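Local coordinates for protein spartin (Homo sapiens, PDB 4U7I) that acts as a lipophagy receptor and lipid transfer protein in lipid droplet turnover, and through its MIT domain, the part modelled here, binds the ESCRT-III protein IST1, at residues I9-A13 with R49-I53; F20-L25 with Y39-G43. One frame throughout, in Å; residues are numbered along the deposited sequence.

Contact 1. Residues I9-A13 with R49-I53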
loop_
_atom_site.group_PDB
_atom_site.type_symbol
_atom_site.label_atom_id
_atom_site.label_comp_id
_atom_site.label_asym_id
_atom_site.label_seq_id
_atom_site.Cartn_x
_atom_site.Cartn_y
_atom_site.Cartn_z
ATOM N N ILE A 9 11.569 -9.709 0.813
ATOM C CA ILE A 9 11.018 -8.924 -0.294
ATOM C C ILE A 9 9.625 -8.396 0.058
ATOM O O ILE A 9 9.305 -7.218 -0.155
ATOM C CB ILE A 9 10.932 -9.748 -1.595
ATOM C CG1 ILE A 9 12.321 -9.936 -2.195
ATOM C CG2 ILE A 9 10.016 -9.058 -2.605
ATOM C CD1 ILE A 9 12.359 -10.961 -3.302
ATOM N N ILE A 10 8.795 -9.267 0.610
ATOM C CA ILE A 10 7.453 -8.839 1.012
ATOM C C ILE A 10 7.555 -7.778 2.107
ATOM O O ILE A 10 6.889 -6.738 2.056
ATOM C CB ILE A 10 6.608 -10.037 1.493
ATOM C CG1 ILE A 10 6.244 -10.920 0.304
ATOM C CG2 ILE A 10 5.330 -9.569 2.197
ATOM C CD1 ILE A 10 5.752 -12.337 0.706
ATOM N N ARG A 11 8.415 -8.022 3.085
ATOM C CA ARG A 11 8.540 -7.090 4.198
ATOM C C ARG A 11 9.053 -5.727 3.729
ATOM O O ARG A 11 8.557 -4.689 4.174
ATOM C CB ARG A 11 9.461 -7.663 5.273
ATOM C CG ARG A 11 9.402 -6.932 6.608
ATOM C CD ARG A 11 10.410 -7.527 7.588
ATOM N NE ARG A 11 10.291 -8.980 7.671
ATOM N N GLU A 12 10.031 -5.728 2.824
ATOM C CA GLU A 12 10.588 -4.470 2.315
ATOM C C GLU A 12 9.524 -3.698 1.555
ATOM O O GLU A 12 9.420 -2.482 1.686
ATOM C CB GLU A 12 11.800 -4.703 1.402
ATOM C CG GLU A 12 13.000 -5.417 2.027
ATOM C CD GLU A 12 13.221 -5.092 3.492
ATOM O OE1 GLU A 12 13.471 -3.912 3.814
ATOM O OE2 GLU A 12 13.155 -6.026 4.324
ATOM N N ALA A 13 8.735 -4.414 0.757
ATOM C CA ALA A 13 7.685 -3.792 -0.037
ATOM C C ALA A 13 6.622 -3.175 0.856
ATOM O O ALA A 13 6.117 -2.093 0.581
ATOM C CB ALA A 13 7.049 -4.815 -0.981
ATOM N N ARG A 49 4.689 -5.227 -6.090
ATOM C CA ARG A 49 5.786 -6.174 -5.953
ATOM C C ARG A 49 5.575 -7.106 -4.767
ATOM O O ARG A 49 5.781 -8.314 -4.877
ATOM C CB ARG A 49 7.114 -5.443 -5.795
ATOM C CG ARG A 49 8.298 -6.395 -5.695
ATOM C CD ARG A 49 9.611 -5.643 -5.708
ATOM N NE ARG A 49 9.771 -4.816 -4.515
ATOM C CZ ARG A 49 9.525 -3.511 -4.469
ATOM N NH1 ARG A 49 9.103 -2.873 -5.553
ATOM N NH2 ARG A 49 9.706 -2.842 -3.338
ATOM N N GLY A 50 5.197 -6.535 -3.630
ATOM C CA GLY A 50 4.977 -7.314 -2.419
ATOM C C GLY A 50 3.862 -8.329 -2.606
ATOM O O GLY A 50 3.954 -9.463 -2.144
ATOM N N ILE A 51 2.810 -7.919 -3.305
ATOM C CA ILE A 51 1.642 -8.771 -3.522
ATOM C C ILE A 51 1.980 -9.911 -4.481
ATOM O O ILE A 51 1.416 -11.007 -4.398
ATOM C CB ILE A 51 0.456 -7.933 -4.055
ATOM C CG1 ILE A 51 -0.062 -7.020 -2.945
ATOM C CG2 ILE A 51 -0.670 -8.820 -4.560
ATOM C CD1 ILE A 51 -0.906 -5.837 -3.454
ATOM N N SER A 52 2.936 -9.669 -5.373
ATOM C CA SER A 52 3.252 -10.632 -6.433
ATOM C C SER A 52 3.973 -11.891 -5.945
ATOM O O SER A 52 4.055 -12.877 -6.676
ATOM C CB SER A 52 4.110 -9.961 -7.496
ATOM O OG SER A 52 5.433 -9.795 -7.012
ATOM N N ILE A 53 4.503 -11.861 -4.725
ATOM C CA ILE A 53 5.304 -12.976 -4.227
ATOM C C ILE A 53 4.422 -14.159 -3.816
ATOM O O ILE A 53 3.541 -14.012 -2.980
ATOM C CB ILE A 53 6.173 -12.545 -3.026
ATOM C CG1 ILE A 53 7.026 -11.326 -3.397
ATOM C CG2 ILE A 53 7.006 -13.720 -2.527
ATOM C CD1 ILE A 53 7.919 -11.556 -4.594
HETATM O O HOH W 1 10.566 -5.376 -1.946
#
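Ile53 meets Ile9 and Ile10 where helix 33-51 of the MIT three-helix bundle runs out against the early turns of helix 5-29. From CB outward, Ile53 works along both isoleucines. Its CB lies 3.7 Å from CG1 of Ile10. There the side chain forks: with CG1 beside the backbone N (chi1 -54°), CG2 stands anti to that N and goes to the end of Ile10, 3.7 Å from its CD1, while CG1 fits between the two isoleucines and its tip CD1 stops 3.8 Å from CG2 of Ile9. Ile53 crosses Ile9 nearly at a right angle.

One turn further along helix 5-29, Ala13 CB rests 3.6 Å from CA of Gly50; with no side chain on Gly50, the backbones come close, and the CA atoms of Ile10 and Gly50 are 4.5 Å apart. NE2 of Gln72, on helix 63-90, hydrogen-bonds the carbonyl oxygens of both Gly50 and Ile53. At the solvent side, Arg49 bends at chi3 (66°) and reaches over toward Ala13, with NH2 hydrogen-bonded to His46. A water in the guanidinium plane bridges the helices: it accepts from Arg49 NE at 2.7 Å and donates to the carbonyl O of Ile9 at 2.9 Å.

Contact 2. Residues F20-L25 with Y39-G43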
loop_
_atom_site.group_PDB
_atom_site.type_symbol
_atom_site.label_atom_id
_atom_site.label_comp_id
_atom_site.label_asym_id
_atom_site.label_seq_id
_atom_site.Cartn_x
_atom_site.Cartn_y
_atom_site.Cartn_z
ATOM N N PHE A 20 5.451 5.545 1.237
ATOM C CA PHE A 20 4.999 6.385 0.120
ATOM C C PHE A 20 3.506 6.667 0.139
ATOM O O PHE A 20 3.081 7.787 -0.172
ATOM C CB PHE A 20 5.409 5.753 -1.216
ATOM C CG PHE A 20 6.838 5.979 -1.539
ATOM C CD1 PHE A 20 7.262 7.228 -1.956
ATOM C CD2 PHE A 20 7.784 4.979 -1.370
ATOM C CE1 PHE A 20 8.577 7.474 -2.237
ATOM C CE2 PHE A 20 9.116 5.219 -1.651
ATOM C CZ PHE A 20 9.516 6.468 -2.083
ATOM N N VAL A 21 2.696 5.697 0.543
ATOM C CA VAL A 21 1.258 5.943 0.587
ATOM C C VAL A 21 0.948 6.948 1.700
ATOM O O VAL A 21 0.106 7.830 1.534
ATOM C CB VAL A 21 0.472 4.648 0.775
ATOM C CG1 VAL A 21 -0.997 4.960 0.957
ATOM C CG2 VAL A 21 0.682 3.758 -0.442
ATOM N N ASN A 22 1.686 6.872 2.803
ATOM C CA ASN A 22 1.529 7.849 3.876
ATOM C C ASN A 22 1.921 9.251 3.410
ATOM O O ASN A 22 1.222 10.227 3.710
ATOM C CB ASN A 22 2.359 7.442 5.098
ATOM C CG ASN A 22 2.235 8.428 6.244
ATOM O OD1 ASN A 22 1.164 8.571 6.836
ATOM N ND2 ASN A 22 3.329 9.108 6.566
ATOM N N LYS A 23 3.039 9.361 2.687
ATOM C CA LYS A 23 3.429 10.659 2.127
ATOM C C LYS A 23 2.339 11.158 1.179
ATOM O O LYS A 23 1.964 12.339 1.189
ATOM C CB LYS A 23 4.763 10.569 1.389
ATOM C CG LYS A 23 5.954 10.390 2.298
ATOM C CD LYS A 23 7.237 10.231 1.487
ATOM C CE LYS A 23 7.488 11.416 0.577
ATOM N NZ LYS A 23 7.769 12.646 1.366
ATOM N N GLY A 24 1.824 10.250 0.367
ATOM C CA GLY A 24 0.766 10.603 -0.563
ATOM C C GLY A 24 -0.446 11.141 0.179
ATOM O O GLY A 24 -0.998 12.175 -0.194
ATOM N N LEU A 25 -0.872 10.435 1.221
ATOM C CA LEU A 25 -2.039 10.892 2.001
ATOM C C LEU A 25 -1.768 12.222 2.703
ATOM O O LEU A 25 -2.635 13.095 2.737
ATOM C CB LEU A 25 -2.449 9.848 3.035
ATOM C CG LEU A 25 -3.181 8.646 2.457
ATOM C CD1 LEU A 25 -3.112 7.512 3.457
ATOM C CD2 LEU A 25 -4.632 9.040 2.159
ATOM N N TYR A 39 3.611 10.304 -5.130
ATOM C CA TYR A 39 3.853 9.330 -4.071
ATOM C C TYR A 39 2.956 8.129 -4.223
ATOM O O TYR A 39 3.391 7.000 -4.004
ATOM C CB TYR A 39 3.667 9.972 -2.706
ATOM C CG TYR A 39 4.574 11.160 -2.509
ATOM C CD1 TYR A 39 5.893 11.129 -2.928
ATOM C CD2 TYR A 39 4.101 12.318 -1.926
ATOM C CE1 TYR A 39 6.716 12.230 -2.757
ATOM C CE2 TYR A 39 4.911 13.413 -1.742
ATOM C CZ TYR A 39 6.213 13.371 -2.161
ATOM O OH TYR A 39 6.997 14.490 -1.978
ATOM N N TYR A 40 1.701 8.357 -4.605
ATOM C CA TYR A 40 0.781 7.247 -4.772
ATOM C C TYR A 40 1.303 6.279 -5.829
ATOM O O TYR A 40 1.244 5.059 -5.641
ATOM C CB TYR A 40 -0.624 7.736 -5.153
ATOM C CG TYR A 40 -1.433 8.399 -4.048
ATOM C CD1 TYR A 40 -1.263 8.058 -2.707
ATOM C CD2 TYR A 40 -2.386 9.364 -4.360
ATOM C CE1 TYR A 40 -2.035 8.665 -1.708
ATOM C CE2 TYR A 40 -3.137 9.985 -3.367
ATOM C CZ TYR A 40 -2.958 9.638 -2.053
ATOM O OH TYR A 40 -3.721 10.262 -1.080
ATOM N N LYS A 41 1.798 6.809 -6.947
ATOM C CA LYS A 41 2.303 5.939 -8.001
ATOM C C LYS A 41 3.514 5.157 -7.510
ATOM O O LYS A 41 3.678 3.987 -7.853
ATOM C CB LYS A 41 2.649 6.739 -9.258
ATOM C CG LYS A 41 1.416 7.190 -10.028
ATOM C CD LYS A 41 1.768 7.903 -11.318
ATOM C CE LYS A 41 2.319 9.272 -11.050
ATOM N N GLN A 42 4.360 5.786 -6.701
ATOM C CA GLN A 42 5.502 5.056 -6.167
ATOM C C GLN A 42 5.011 3.977 -5.221
ATOM O O GLN A 42 5.521 2.858 -5.232
ATOM C CB GLN A 42 6.489 5.989 -5.462
ATOM C CG GLN A 42 7.130 6.974 -6.410
ATOM C CD GLN A 42 8.173 7.820 -5.736
ATOM O OE1 GLN A 42 9.224 7.317 -5.329
ATOM N NE2 GLN A 42 7.890 9.116 -5.601
ATOM N N GLY A 43 3.994 4.298 -4.424
ATOM C CA GLY A 43 3.451 3.325 -3.496
ATOM C C GLY A 43 2.878 2.122 -4.233
ATOM O O GLY A 43 3.094 0.979 -3.834
#
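Phe20, Lys23 and Gly24 face Tyr39, Tyr40 and Gln42 across the antiparallel hairpin of helices 5-29 and 33-51, whose axes here approach to 7.6 Å at 160°.

Ring contacts come first. Lys23, bent at both chi3 and chi4, folds over Tyr39 and lays CE on one face, 3.7 Å from the ring centroid, a CH-pi contact; its NZ makes an off-centre cation-pi interaction at 4.4 Å from the same centroid. Gln42 does likewise to Phe20: CB sits over a face of the ring, 4.0 Å from its centroid, and the extended chain carries OE1 to 3.2 Å from CE1. The amide is turned 43° from the ring plane. Tyr39 CD1 meets the edge of the Phe20 ring.

Close backbone packing is the second kind. At Gly24 the bare CA admits the Tyr40 ring, whose CE1 comes within 3.5 Å of the Gly24 carbonyl carbon, and Tyr39 CB rests 3.6 Å from Gly24 N. Gly43 similarly receives Val21 CG2 and Phe20 CB.

Polar ends are held from outside the two segments: Tyr40 OH, which lies 3.6 Å from Leu25 CD2, is hydrogen-bonded to Asp28, and Tyr39 OH to Glu35.

The bound IST1 peptide packs on Val21, Leu25 and Tyr40, and one of its basic side chains hydrogen-bonds Asn22 OD1, so these residues form part of the peptide-binding surface. Helix 63-90 joins the packing through Val82, which touches both Val21 and Tyr40.

Both contacts join helix 5-29 to helix 33-51, with centres about 16 Å apart on opposite sides of the chain's centre and no touch between them. Each is partly buried, with glycine at the close approach. Contact 2, nearer the turn of the hairpin, buries more surface (465 against 303 Å²) and is built on aromatic rings with a lysine and a glutamine over their faces. Contact 1, where helix 33-51 gives way to loop, relies on branched aliphatic side chains and a water bridge beside exposed Arg49. Helix 63-90 backs both; at contact 2 the peptide joins as well. His46 serves both, bonding Arg49 and meeting the ring of Phe20.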